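Local coordinates for maltose-binding protein MalE1 (Thermotoga maritima, PDB 6DTU) that binds malto-oligosaccharides, here holding maltotetraose, and probably hands them on for carbohydrate transport across the membrane, at residues 84-89 with 303-308; 111-116 with 247-252; 115-120 with 240-245. All blocks are in the same frame, centred on the assembly; numbering follows the deposited sequence.

Interaction 1 of 3, residues 84-89 with 303-308; sequences LKNFYE and PSRKDV
Two backbone bonds tie N86 and Y88 to K306, the first residue of helix 306-312, and to S304. K306 N donates to N86 O at 2.9 Å, and Y88 N donates to S304 O at 3.0 Å; both run almost straight. They flank F87 and R305, whose backbones form a single bridge. N86 O also accepts from a water that takes the N-H of D307.

R305 grips D307 side-on with NE and NH2, one nitrogen to each carboxylate oxygen; NE to OD1 is 2.7 Å. NH1 turns to D83 and A287 O. N86 lays CB and its amide over one guanidinium face, CB 3.6 Å above the plane; the two planes are 34° apart.

R305 CB sits over one face of F87, 4.2 Å from the ring centroid, a CH-pi contact. R305 CG is anti to its N (chi1 -177°), and the extended chain carries the guanidinium past the ring to N86. K306 CB makes a like contact with Y88, 4.1 Å from its ring centroid.

The loop leading into helix 89-94 is thus bound to the turn after strand 302-303. D307 and D83 both pair with the guanidinium and probably balance its charge; the side-on grip is likely to fix its rotation.

Interaction 2 of 3, residues 111-116 with 247-252; sequences IALIYN and PIPDLE
L113 turns its CG anti to its own N (chi1 -177°), which carries CD2 to the P249 ring. I248 does the matching job from the other segment. Its CG1 lies anti to the carbonyl carbon (chi1 -60°), and CD1 continues outward in an extended chain (chi2 167°) toward I111.

L113 CD2 touches the ring of P249 at CD, 4.1 Å away, and is equally near CG. The two side chains cross at about a right angle. Nearer the backbone, L113 CB stands 3.8 Å from P247 O. I248 CG1 lies against the main chain of the strand, 4.0 Å from A112 CA and the same distance from L113 N. At the end of the side chain, I248 CD1 comes 4.4 Å from I111 CG1, a looser apolar touch.

No hydrogen bond joins 111-116 to 247-252. The backbone pairing of L113 is with A246, just before P247, so the contact begins where strand 243-246 gives way to the loop. I227 and P160 pack against both I111 and I248. On the A112 side lie F321 and S324 of helix 316-326, and S324 OG bonds to I111 O.

The contact is therefore apolar and buried. P247 and P249 lack a backbone N-H, so neither can continue the ladder as a donor. The loop leaves the sheet here and is held to strand 112-116 by shape and hydrophobic contact.

Interaction 3 of 3, residues 115-120 with 240-245; sequences YNKDYV and GIDYGV
Y115 packs its ring on the backbone of G244. From CB the side chain takes the position between the backbone N and the carbonyl carbon (chi1 61°), which lays the ring over the neighbouring strand. CD2 comes 3.4 Å from G244 O. CE2 is as close to G244 C, and CZ lies 3.7 Å from G244 CA. That CA stands over one ring face, a CH-pi contact, where a CB on G244 would clash with CZ. The OH binds a water in the ring plane, and the water donates to V245 O. An alanine at Y115 is likely to uncover this face of G244 and leave that water without its phenolic partner.

The backbones of Y115 and G244 bond in both directions. G244 N donates to Y115 O at 2.8 Å; Y115 N donates to G244 O at 3.0 Å. Beyond the strand, K117 N donates to D242 O at 2.8 Å. The aliphatic chain of K117 crosses D242, while NZ stays 4.3 Å from D242 OD1, too far for a salt bridge.

N116 OD1 accepts from D118 N, closing an Asx turn. The whole is an antiparallel edge pairing, strand 243-246 bordering the sheet of one lobe of a periplasmic binding protein.

Interactions 2 and 3 both use strand 112-116. In interaction 3 it pairs with strand 243-246; in interaction 2 it packs on the loop that follows. They share Y115 and N116, and their centres are 13 Å apart. They touch directly, I114 CG2 lying 3.7 Å from G244 O. Interaction 1 is separate. Its centre is 27 Å from that of interaction 2 and 31 Å from that of interaction 3, yet its segments enclose both along the chain. The bound maltotetraose lies between the two regions. In interaction 2 the side chain of I111 is about 6 Å from a bound glucose unit. In interaction 1 the side chain of S304 is about 12 Å from a bound glucose unit.

Interaction 1 of 3, residues 84-89 with 303-308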
ATOM      1  N   LEU A  84      13.731  -4.686  19.325  1.00 15.82           N
ATOM      2  CA  LEU A  84      13.695  -5.409  18.057  1.00 14.50           C
ATOM      3  C   LEU A  84      12.929  -6.729  18.171  1.00 16.93           C
ATOM      4  O   LEU A  84      12.148  -7.077  17.275  1.00 15.53           O
ATOM      5  CB  LEU A  84      15.134  -5.637  17.575  1.00 16.61           C
ATOM      6  CG  LEU A  84      15.398  -6.479  16.333  1.00 19.62           C
ATOM      7  CD1 LEU A  84      14.925  -5.689  15.129  1.00 23.28           C
ATOM      8  CD2 LEU A  84      16.878  -6.839  16.231  1.00 21.26           C
ATOM      9  N   LYS A  85      13.056  -7.425  19.304  1.00 14.12           N
ATOM     10  CA  LYS A  85      12.363  -8.705  19.476  1.00 15.52           C
ATOM     11  C   LYS A  85      10.848  -8.558  19.446  1.00 14.96           C
ATOM     12  O   LYS A  85      10.132  -9.540  19.206  1.00 15.60           O
ATOM     13  CB  LYS A  85      12.785  -9.369  20.790  1.00 15.49           C
ATOM     14  CG  LYS A  85      12.228  -8.657  22.024  1.00 16.97           C
ATOM     15  CD  LYS A  85      12.756  -9.268  23.310  1.00 17.46           C
ATOM     16  CE  LYS A  85      12.223  -8.565  24.535  1.00 20.74           C
ATOM     17  NZ  LYS A  85      10.742  -8.665  24.657  1.00 22.60           N
ATOM     18  N   ASN A  86      10.338  -7.363  19.676  1.00 14.63           N
ATOM     19  CA  ASN A  86       8.899  -7.221  19.813  1.00 14.80           C
ATOM     20  C   ASN A  86       8.176  -7.072  18.492  1.00 14.20           C
ATOM     21  O   ASN A  86       6.943  -7.010  18.486  1.00 14.99           O
ATOM     22  CB  ASN A  86       8.581  -6.053  20.740  1.00 14.15           C
ATOM     23  CG  ASN A  86       9.126  -6.285  22.126  1.00 15.54           C
ATOM     24  OD1 ASN A  86       8.869  -7.329  22.728  1.00 19.10           O
ATOM     25  ND2 ASN A  86       9.869  -5.318  22.651  1.00 18.49           N
ATOM     26  N   PHE A  87       8.901  -7.001  17.387  1.00 13.56           N
ATOM     27  CA  PHE A  87       8.294  -6.849  16.078  1.00 13.00           C
ATOM     28  C   PHE A  87       8.302  -8.180  15.347  1.00 14.91           C
ATOM     29  O   PHE A  87       9.242  -8.968  15.486  1.00 14.59           O
ATOM     30  CB  PHE A  87       9.048  -5.779  15.278  1.00 14.33           C
ATOM     31  CG  PHE A  87       8.823  -4.403  15.819  1.00 13.59           C
ATOM     32  CD1 PHE A  87       7.834  -3.607  15.284  1.00 13.63           C
ATOM     33  CD2 PHE A  87       9.515  -3.946  16.931  1.00 15.87           C
ATOM     34  CE1 PHE A  87       7.587  -2.352  15.798  1.00 14.33           C
ATOM     35  CE2 PHE A  87       9.266  -2.698  17.458  1.00 18.12           C
ATOM     36  CZ  PHE A  87       8.306  -1.899  16.888  1.00 16.94           C
ATOM     37  N   TYR A  88       7.254  -8.430  14.564  1.00 15.13           N
ATOM     38  CA  TYR A  88       7.210  -9.666  13.790  1.00 13.62           C
ATOM     39  C   TYR A  88       8.375  -9.705  12.816  1.00 14.05           C
ATOM     40  O   TYR A  88       8.704  -8.706  12.174  1.00 13.41           O
ATOM     41  CB  TYR A  88       5.890  -9.782  13.027  1.00 14.62           C
ATOM     42  CG  TYR A  88       4.712 -10.312  13.833  1.00 17.50           C
ATOM     43  CD1 TYR A  88       4.594 -11.663  14.128  1.00 18.00           C
ATOM     44  CD2 TYR A  88       3.725  -9.464  14.291  1.00 16.49           C
ATOM     45  CE1 TYR A  88       3.520 -12.154  14.859  1.00 14.08           C
ATOM     46  CE2 TYR A  88       2.641  -9.946  15.029  1.00 17.83           C
ATOM     47  CZ  TYR A  88       2.544 -11.285  15.302  1.00 18.18           C
ATOM     48  OH  TYR A  88       1.483 -11.761  16.033  1.00 20.56           O
ATOM     49  N   GLU A  89       9.034 -10.853  12.739  1.00 13.49           N
ATOM     50  CA  GLU A  89      10.177 -10.958  11.838  1.00 13.77           C
ATOM     51  C   GLU A  89       9.793 -10.772  10.378  1.00 16.43           C
ATOM     52  O   GLU A  89      10.606 -10.276   9.600  1.00 15.97           O
ATOM     53  CB  GLU A  89      10.935 -12.262  12.053  1.00 15.13           C
ATOM     54  CG  GLU A  89      11.574 -12.304  13.434  1.00 19.57           C
ATOM     55  CD  GLU A  89      12.767 -13.242  13.507  1.00 24.45           C
ATOM     56  OE1 GLU A  89      12.558 -14.474  13.467  1.00 32.18           O
ATOM     57  OE2 GLU A  89      13.915 -12.751  13.593  1.00 22.22           O
ATOM     58  N   PRO A 303      -1.116  -3.920  12.904  1.00 15.14           N
ATOM     59  CA  PRO A 303       0.149  -3.599  13.597  1.00 13.29           C
ATOM     60  C   PRO A 303       1.238  -4.654  13.469  1.00 15.09           C
ATOM     61  O   PRO A 303       0.979  -5.852  13.555  1.00 16.55           O
ATOM     62  CB  PRO A 303      -0.286  -3.390  15.052  1.00 14.71           C
ATOM     63  CG  PRO A 303      -1.707  -2.843  14.908  1.00 12.70           C
ATOM     64  CD  PRO A 303      -2.293  -3.620  13.740  1.00 14.62           C
ATOM     65  N   SER A 304       2.471  -4.183  13.247  1.00 15.74           N
ATOM     66  CA  SER A 304       3.640  -5.053  13.128  1.00 13.57           C
ATOM     67  C   SER A 304       4.295  -5.393  14.452  1.00 16.10           C
ATOM     68  O   SER A 304       5.069  -6.354  14.509  1.00 12.71           O
ATOM     69  CB  SER A 304       4.674  -4.464  12.165  1.00 13.64           C
ATOM     70  OG  SER A 304       4.167  -4.440  10.844  1.00 16.12           O
ATOM     71  N   ARG A 305       4.009  -4.648  15.512  1.00 13.40           N
ATOM     72  CA  ARG A 305       4.551  -4.985  16.813  1.00 15.01           C
ATOM     73  C   ARG A 305       3.573  -5.999  17.397  1.00 15.61           C
ATOM     74  O   ARG A 305       2.367  -5.749  17.434  1.00 16.28           O
ATOM     75  CB  ARG A 305       4.599  -3.725  17.682  1.00 17.37           C
ATOM     76  CG  ARG A 305       5.216  -3.998  19.042  1.00 15.99           C
ATOM     77  CD  ARG A 305       5.529  -2.793  19.896  1.00 15.65           C
ATOM     78  NE  ARG A 305       5.669  -3.340  21.227  1.00 15.17           N
ATOM     79  CZ  ARG A 305       6.732  -3.235  22.011  1.00 13.89           C
ATOM     80  NH1 ARG A 305       7.809  -2.542  21.640  1.00 13.82           N
ATOM     81  NH2 ARG A 305       6.701  -3.841  23.178  1.00 17.52           N
ATOM     82  N   LYS A 306       4.099  -7.161  17.807  1.00 15.92           N
ATOM     83  CA  LYS A 306       3.240  -8.308  18.120  1.00 13.37           C
ATOM     84  C   LYS A 306       2.256  -7.998  19.250  1.00 15.29           C
ATOM     85  O   LYS A 306       1.062  -8.313  19.153  1.00 15.73           O
ATOM     86  CB  LYS A 306       4.117  -9.515  18.472  1.00 16.58           C
ATOM     87  CG  LYS A 306       3.381 -10.780  18.920  1.00 20.78           C
ATOM     88  CD  LYS A 306       4.373 -11.887  19.343  1.00 17.11           C
ATOM     89  CE  LYS A 306       4.965 -11.574  20.712  1.00 20.55           C
ATOM     90  NZ  LYS A 306       6.193 -12.342  20.959  1.00 22.16           N
ATOM     91  N   ASP A 307       2.732  -7.354  20.311  1.00 16.34           N
ATOM     92  CA  ASP A 307       1.856  -7.078  21.438  1.00 14.53           C
ATOM     93  C   ASP A 307       0.812  -6.001  21.155  1.00 18.63           C
ATOM     94  O   ASP A 307      -0.124  -5.840  21.950  1.00 19.13           O
ATOM     95  CB  ASP A 307       2.628  -6.860  22.750  1.00 15.27           C
ATOM     96  CG  ASP A 307       3.636  -5.729  22.701  1.00 17.70           C
ATOM     97  OD1 ASP A 307       3.539  -4.867  21.802  1.00 19.63           O
ATOM     98  OD2 ASP A 307       4.511  -5.691  23.609  1.00 16.20           O
ATOM     99  N   VAL A 308       1.004  -5.202  20.112  1.00 15.78           N
ATOM    100  CA  VAL A 308      -0.009  -4.259  19.673  1.00 15.99           C
ATOM    101  C   VAL A 308      -1.043  -4.955  18.792  1.00 17.92           C
ATOM    102  O   VAL A 308      -2.252  -4.725  18.936  1.00 15.49           O
ATOM    103  CB  VAL A 308       0.664  -3.056  18.988  1.00 14.88           C
ATOM    104  CG1 VAL A 308      -0.405  -2.132  18.407  1.00 14.64           C
ATOM    105  CG2 VAL A 308       1.558  -2.334  20.017  1.00 14.86           C
TER
HETATM  106  O   HOH W   1       5.550  -7.346  20.868  1.00 21.19           O
HETATM  107  O   HOH W   2       0.158 -10.874  18.154  1.00 22.65           O

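Interaction 2 of 3, residues 111-116 with 247-252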
ATOM      1  N   ILE A 111      -5.126  -4.379   0.295  1.00 13.05           N
ATOM      2  CA  ILE A 111      -6.445  -3.894  -0.109  1.00 12.23           C
ATOM      3  C   ILE A 111      -7.474  -5.014   0.024  1.00 14.56           C
ATOM      4  O   ILE A 111      -7.142  -6.200   0.070  1.00 13.98           O
ATOM      5  CB  ILE A 111      -6.463  -3.253  -1.510  1.00 14.18           C
ATOM      6  CG1 ILE A 111      -6.068  -4.234  -2.611  1.00 12.53           C
ATOM      7  CG2 ILE A 111      -5.491  -2.064  -1.552  1.00 15.47           C
ATOM      8  CD1 ILE A 111      -5.888  -3.555  -3.993  1.00 16.10           C
ATOM      9  N   ALA A 112      -8.738  -4.613   0.134  1.00 15.13           N
ATOM     10  CA  ALA A 112      -9.859  -5.510   0.368  1.00 14.79           C
ATOM     11  C   ALA A 112     -11.115  -4.848  -0.177  1.00 14.01           C
ATOM     12  O   ALA A 112     -11.091  -3.705  -0.651  1.00 14.74           O
ATOM     13  CB  ALA A 112     -10.028  -5.821   1.863  1.00 15.18           C
ATOM     14  N   LEU A 113     -12.226  -5.573  -0.142  1.00 13.30           N
ATOM     15  CA  LEU A 113     -13.502  -4.959  -0.474  1.00 13.60           C
ATOM     16  C   LEU A 113     -13.981  -4.177   0.738  1.00 15.05           C
ATOM     17  O   LEU A 113     -14.138  -4.734   1.828  1.00 16.03           O
ATOM     18  CB  LEU A 113     -14.537  -6.006  -0.858  1.00 14.71           C
ATOM     19  CG  LEU A 113     -15.899  -5.502  -1.303  1.00 17.34           C
ATOM     20  CD1 LEU A 113     -15.809  -4.938  -2.699  1.00 18.34           C
ATOM     21  CD2 LEU A 113     -16.863  -6.688  -1.254  1.00 18.73           C
ATOM     22  N   ILE A 114     -14.155  -2.872   0.565  1.00 13.38           N
ATOM     23  CA  ILE A 114     -14.768  -2.013   1.564  1.00 16.07           C
ATOM     24  C   ILE A 114     -16.135  -1.641   1.022  1.00 14.49           C
ATOM     25  O   ILE A 114     -16.252  -1.204  -0.127  1.00 14.63           O
ATOM     26  CB  ILE A 114     -13.929  -0.751   1.816  1.00 13.59           C
ATOM     27  CG1 ILE A 114     -12.519  -1.146   2.236  1.00 14.90           C
ATOM     28  CG2 ILE A 114     -14.586   0.108   2.913  1.00 14.89           C
ATOM     29  CD1 ILE A 114     -11.615   0.038   2.337  1.00 16.22           C
ATOM     30  N   TYR A 115     -17.175  -1.861   1.811  1.00 15.84           N
ATOM     31  CA  TYR A 115     -18.518  -1.674   1.286  1.00 16.40           C
ATOM     32  C   TYR A 115     -19.389  -0.874   2.246  1.00 15.17           C
ATOM     33  O   TYR A 115     -19.219  -0.930   3.467  1.00 16.76           O
ATOM     34  CB  TYR A 115     -19.165  -3.028   0.914  1.00 16.06           C
ATOM     35  CG  TYR A 115     -19.308  -3.971   2.103  1.00 17.34           C
ATOM     36  CD1 TYR A 115     -20.526  -4.093   2.766  1.00 19.83           C
ATOM     37  CD2 TYR A 115     -18.217  -4.705   2.582  1.00 16.92           C
ATOM     38  CE1 TYR A 115     -20.665  -4.937   3.859  1.00 20.74           C
ATOM     39  CE2 TYR A 115     -18.346  -5.566   3.674  1.00 20.96           C
ATOM     40  CZ  TYR A 115     -19.583  -5.675   4.308  1.00 21.29           C
ATOM     41  OH  TYR A 115     -19.740  -6.510   5.405  1.00 24.95           O
ATOM     42  N   ASN A 116     -20.293  -0.075   1.677  1.00 16.23           N
ATOM     43  CA  ASN A 116     -21.221   0.755   2.445  1.00 16.50           C
ATOM     44  C   ASN A 116     -22.486  -0.053   2.731  1.00 15.56           C
ATOM     45  O   ASN A 116     -23.238  -0.388   1.809  1.00 15.75           O
ATOM     46  CB  ASN A 116     -21.544   2.024   1.654  1.00 16.25           C
ATOM     47  CG  ASN A 116     -22.399   3.014   2.431  1.00 13.88           C
ATOM     48  OD1 ASN A 116     -23.199   2.637   3.278  1.00 16.04           O
ATOM     49  ND2 ASN A 116     -22.225   4.295   2.131  1.00 16.00           N
ATOM     50  N   PRO A 247     -12.861  -9.782   2.213  1.00 16.16           N
ATOM     51  CA  PRO A 247     -11.956 -10.098   1.106  1.00 18.27           C
ATOM     52  C   PRO A 247     -12.579  -9.729  -0.234  1.00 15.79           C
ATOM     53  O   PRO A 247     -13.804  -9.723  -0.396  1.00 20.60           O
ATOM     54  CB  PRO A 247     -11.749 -11.610   1.232  1.00 20.83           C
ATOM     55  CG  PRO A 247     -12.032 -11.903   2.664  1.00 25.25           C
ATOM     56  CD  PRO A 247     -13.099 -10.949   3.085  1.00 18.74           C
ATOM     57  N   ILE A 248     -11.717  -9.405  -1.193  1.00 17.63           N
ATOM     58  CA  ILE A 248     -12.202  -9.156  -2.549  1.00 17.31           C
ATOM     59  C   ILE A 248     -12.934 -10.400  -3.020  1.00 16.77           C
ATOM     60  O   ILE A 248     -12.483 -11.528  -2.727  1.00 19.83           O
ATOM     61  CB  ILE A 248     -11.038  -8.812  -3.486  1.00 19.19           C
ATOM     62  CG1 ILE A 248     -10.308  -7.559  -2.986  1.00 18.40           C
ATOM     63  CG2 ILE A 248     -11.517  -8.652  -4.943  1.00 20.91           C
ATOM     64  CD1 ILE A 248      -8.954  -7.331  -3.665  1.00 21.17           C
ATOM     65  N   PRO A 249     -14.089 -10.276  -3.665  1.00 19.56           N
ATOM     66  CA  PRO A 249     -14.824 -11.471  -4.087  1.00 21.84           C
ATOM     67  C   PRO A 249     -13.963 -12.336  -4.996  1.00 21.16           C
ATOM     68  O   PRO A 249     -13.116 -11.833  -5.737  1.00 19.34           O
ATOM     69  CB  PRO A 249     -16.030 -10.889  -4.828  1.00 20.17           C
ATOM     70  CG  PRO A 249     -16.230  -9.516  -4.187  1.00 20.19           C
ATOM     71  CD  PRO A 249     -14.844  -9.032  -3.907  1.00 19.81           C
ATOM     72  N   ASP A 250     -14.149 -13.658  -4.889  1.00 22.45           N
ATOM     73  CA  ASP A 250     -13.394 -14.588  -5.717  1.00 22.43           C
ATOM     74  C   ASP A 250     -13.593 -14.244  -7.186  1.00 19.48           C
ATOM     75  O   ASP A 250     -14.702 -13.911  -7.615  1.00 21.04           O
ATOM     76  CB  ASP A 250     -13.864 -16.029  -5.489  1.00 22.88           C
ATOM     77  CG  ASP A 250     -13.469 -16.587  -4.125  1.00 29.55           C
ATOM     78  OD1 ASP A 250     -12.459 -16.150  -3.523  1.00 28.94           O
ATOM     79  OD2 ASP A 250     -14.200 -17.481  -3.645  1.00 32.22           O
ATOM     80  N   LEU A 251     -12.508 -14.325  -7.964  1.00 19.63           N
ATOM     81  CA  LEU A 251     -12.580 -13.944  -9.372  1.00 19.20           C
ATOM     82  C   LEU A 251     -13.485 -14.890 -10.141  1.00 17.64           C
ATOM     83  O   LEU A 251     -14.198 -14.484 -11.072  1.00 21.84           O
ATOM     84  CB  LEU A 251     -11.182 -13.927  -9.972  1.00 19.49           C
ATOM     85  CG  LEU A 251     -10.152 -13.228  -9.092  1.00 17.79           C
ATOM     86  CD1 LEU A 251      -8.809 -13.257  -9.802  1.00 20.03           C
ATOM     87  CD2 LEU A 251     -10.616 -11.804  -8.789  1.00 17.46           C
ATOM     88  N   GLU A 252     -13.425 -16.166  -9.793  1.00 18.96           N
ATOM     89  CA  GLU A 252     -14.325 -17.191 -10.297  1.00 22.80           C
ATOM     90  C   GLU A 252     -14.261 -18.346  -9.316  1.00 21.78           C
ATOM     91  O   GLU A 252     -13.491 -18.294  -8.346  1.00 19.65           O
ATOM     92  CB  GLU A 252     -13.944 -17.636 -11.726  1.00 23.76           C
ATOM     93  CG  GLU A 252     -12.583 -18.294 -11.888  1.00 21.87           C
ATOM     94  CD  GLU A 252     -12.338 -18.762 -13.317  1.00 26.61           C
ATOM     95  OE1 GLU A 252     -12.017 -17.920 -14.180  1.00 23.37           O
ATOM     96  OE2 GLU A 252     -12.480 -19.977 -13.576  1.00 30.23           O
TER

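Interaction 3 of 3, residues 115-120 with 240-245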
ATOM      1  N   TYR A 115     -17.175  -1.861   1.811  1.00 15.84           N
ATOM      2  CA  TYR A 115     -18.518  -1.674   1.286  1.00 16.40           C
ATOM      3  C   TYR A 115     -19.389  -0.874   2.246  1.00 15.17           C
ATOM      4  O   TYR A 115     -19.219  -0.930   3.467  1.00 16.76           O
ATOM      5  CB  TYR A 115     -19.165  -3.028   0.914  1.00 16.06           C
ATOM      6  CG  TYR A 115     -19.308  -3.971   2.103  1.00 17.34           C
ATOM      7  CD1 TYR A 115     -20.526  -4.093   2.766  1.00 19.83           C
ATOM      8  CD2 TYR A 115     -18.217  -4.705   2.582  1.00 16.92           C
ATOM      9  CE1 TYR A 115     -20.665  -4.937   3.859  1.00 20.74           C
ATOM     10  CE2 TYR A 115     -18.346  -5.566   3.674  1.00 20.96           C
ATOM     11  CZ  TYR A 115     -19.583  -5.675   4.308  1.00 21.29           C
ATOM     12  OH  TYR A 115     -19.740  -6.510   5.405  1.00 24.95           O
ATOM     13  N   ASN A 116     -20.293  -0.075   1.677  1.00 16.23           N
ATOM     14  CA  ASN A 116     -21.221   0.755   2.445  1.00 16.50           C
ATOM     15  C   ASN A 116     -22.486  -0.053   2.731  1.00 15.56           C
ATOM     16  O   ASN A 116     -23.238  -0.388   1.809  1.00 15.75           O
ATOM     17  CB  ASN A 116     -21.544   2.024   1.654  1.00 16.25           C
ATOM     18  CG  ASN A 116     -22.399   3.014   2.431  1.00 13.88           C
ATOM     19  OD1 ASN A 116     -23.199   2.637   3.278  1.00 16.04           O
ATOM     20  ND2 ASN A 116     -22.225   4.295   2.131  1.00 16.00           N
ATOM     21  N   LYS A 117     -22.736  -0.335   4.015  1.00 16.74           N
ATOM     22  CA  LYS A 117     -23.831  -1.226   4.385  1.00 17.80           C
ATOM     23  C   LYS A 117     -25.198  -0.623   4.104  1.00 16.87           C
ATOM     24  O   LYS A 117     -26.189  -1.361   4.058  1.00 17.97           O
ATOM     25  CB  LYS A 117     -23.722  -1.635   5.854  1.00 16.83           C
ATOM     26  CG  LYS A 117     -22.526  -2.542   6.156  1.00 18.99           C
ATOM     27  CD  LYS A 117     -22.398  -2.820   7.649  1.00 19.77           C
ATOM     28  CE  LYS A 117     -21.191  -3.706   7.951  1.00 23.03           C
ATOM     29  NZ  LYS A 117     -20.982  -3.873   9.425  1.00 27.71           N
ATOM     30  N   ASP A 118     -25.284   0.695   3.917  1.00 18.71           N
ATOM     31  CA  ASP A 118     -26.561   1.281   3.540  1.00 16.90           C
ATOM     32  C   ASP A 118     -27.003   0.785   2.175  1.00 19.30           C
ATOM     33  O   ASP A 118     -28.202   0.624   1.924  1.00 19.66           O
ATOM     34  CB  ASP A 118     -26.454   2.801   3.498  1.00 17.78           C
ATOM     35  CG  ASP A 118     -26.436   3.424   4.871  1.00 20.53           C
ATOM     36  OD1 ASP A 118     -26.848   2.750   5.824  1.00 21.36           O
ATOM     37  OD2 ASP A 118     -25.996   4.581   4.985  1.00 22.27           O
ATOM     38  N   TYR A 119     -26.050   0.540   1.278  1.00 17.33           N
ATOM     39  CA  TYR A 119     -26.359   0.086  -0.067  1.00 17.17           C
ATOM     40  C   TYR A 119     -26.166  -1.409  -0.239  1.00 20.02           C
ATOM     41  O   TYR A 119     -26.865  -2.023  -1.049  1.00 22.08           O
ATOM     42  CB  TYR A 119     -25.458   0.805  -1.071  1.00 17.73           C
ATOM     43  CG  TYR A 119     -25.607   2.298  -1.072  1.00 24.60           C
ATOM     44  CD1 TYR A 119     -26.749   2.903  -1.585  1.00 25.14           C
ATOM     45  CD2 TYR A 119     -24.603   3.111  -0.569  1.00 22.42           C
ATOM     46  CE1 TYR A 119     -26.885   4.283  -1.583  1.00 29.07           C
ATOM     47  CE2 TYR A 119     -24.730   4.487  -0.559  1.00 25.42           C
ATOM     48  CZ  TYR A 119     -25.871   5.067  -1.068  1.00 30.46           C
ATOM     49  OH  TYR A 119     -25.983   6.440  -1.051  1.00 33.77           O
ATOM     50  N   VAL A 120     -25.224  -1.994   0.500  1.00 18.46           N
ATOM     51  CA  VAL A 120     -24.851  -3.404   0.408  1.00 20.18           C
ATOM     52  C   VAL A 120     -24.813  -3.962   1.825  1.00 22.97           C
ATOM     53  O   VAL A 120     -23.742  -4.026   2.449  1.00 21.81           O
ATOM     54  CB  VAL A 120     -23.492  -3.554  -0.288  1.00 22.34           C
ATOM     55  CG1 VAL A 120     -23.052  -5.005  -0.308  1.00 22.29           C
ATOM     56  CG2 VAL A 120     -23.561  -3.002  -1.680  1.00 20.50           C
ATOM     57  N   GLY A 240     -18.929   9.212   8.922  1.00 15.95           N
ATOM     58  CA  GLY A 240     -20.199   8.604   9.260  1.00 19.75           C
ATOM     59  C   GLY A 240     -20.639   7.463   8.372  1.00 20.47           C
ATOM     60  O   GLY A 240     -21.827   7.105   8.400  1.00 20.65           O
ATOM     61  N   ILE A 241     -19.732   6.871   7.592  1.00 17.37           N
ATOM     62  CA  ILE A 241     -20.093   5.747   6.729  1.00 15.12           C
ATOM     63  C   ILE A 241     -20.187   4.483   7.568  1.00 18.75           C
ATOM     64  O   ILE A 241     -19.273   4.167   8.339  1.00 18.10           O
ATOM     65  CB  ILE A 241     -19.058   5.572   5.600  1.00 17.51           C
ATOM     66  CG1 ILE A 241     -18.924   6.859   4.801  1.00 17.23           C
ATOM     67  CG2 ILE A 241     -19.434   4.390   4.686  1.00 17.66           C
ATOM     68  CD1 ILE A 241     -20.208   7.248   4.088  1.00 16.10           C
ATOM     69  N   ASP A 242     -21.287   3.748   7.411  1.00 16.71           N
ATOM     70  CA  ASP A 242     -21.455   2.435   8.028  1.00 16.64           C
ATOM     71  C   ASP A 242     -20.873   1.409   7.061  1.00 18.73           C
ATOM     72  O   ASP A 242     -21.575   0.787   6.265  1.00 18.57           O
ATOM     73  CB  ASP A 242     -22.936   2.196   8.310  1.00 17.76           C
ATOM     74  CG  ASP A 242     -23.205   0.907   9.060  1.00 20.95           C
ATOM     75  OD1 ASP A 242     -22.248   0.273   9.544  1.00 23.36           O
ATOM     76  OD2 ASP A 242     -24.396   0.546   9.192  1.00 26.03           O
ATOM     77  N   TYR A 243     -19.557   1.227   7.143  1.00 17.75           N
ATOM     78  CA  TYR A 243     -18.827   0.383   6.211  1.00 16.57           C
ATOM     79  C   TYR A 243     -18.500  -0.977   6.826  1.00 16.09           C
ATOM     80  O   TYR A 243     -18.441  -1.151   8.049  1.00 18.46           O
ATOM     81  CB  TYR A 243     -17.510   1.059   5.802  1.00 20.22           C
ATOM     82  CG  TYR A 243     -16.574   1.150   6.977  1.00 18.23           C
ATOM     83  CD1 TYR A 243     -15.639   0.158   7.219  1.00 17.46           C
ATOM     84  CD2 TYR A 243     -16.673   2.192   7.878  1.00 21.18           C
ATOM     85  CE1 TYR A 243     -14.816   0.211   8.329  1.00 20.54           C
ATOM     86  CE2 TYR A 243     -15.852   2.266   8.971  1.00 21.42           C
ATOM     87  CZ  TYR A 243     -14.925   1.272   9.195  1.00 26.27           C
ATOM     88  OH  TYR A 243     -14.118   1.347  10.309  1.00 24.09           O
ATOM     89  N   GLY A 244     -18.262  -1.948   5.937  1.00 18.32           N
ATOM     90  CA  GLY A 244     -17.670  -3.212   6.313  1.00 14.77           C
ATOM     91  C   GLY A 244     -16.426  -3.480   5.477  1.00 17.33           C
ATOM     92  O   GLY A 244     -16.162  -2.797   4.480  1.00 17.86           O
ATOM     93  N   VAL A 245     -15.639  -4.459   5.924  1.00 17.03           N
ATOM     94  CA  VAL A 245     -14.442  -4.909   5.217  1.00 15.12           C
ATOM     95  C   VAL A 245     -14.552  -6.412   4.991  1.00 18.68           C
ATOM     96  O   VAL A 245     -14.853  -7.164   5.923  1.00 19.91           O
ATOM     97  CB  VAL A 245     -13.152  -4.570   5.988  1.00 18.77           C
ATOM     98  CG1 VAL A 245     -11.922  -5.032   5.187  1.00 16.30           C
ATOM     99  CG2 VAL A 245     -13.080  -3.074   6.313  1.00 16.31           C
TER
HETATM  100  O   HOH W   3     -17.850  -8.030   5.852  1.00 31.25           O
HETATM  101  O   HOH W   4     -23.217   4.398   5.593  1.00 20.59           O
HETATM  102  O   HOH W   5     -22.857  -1.863  11.285  1.00 32.79           O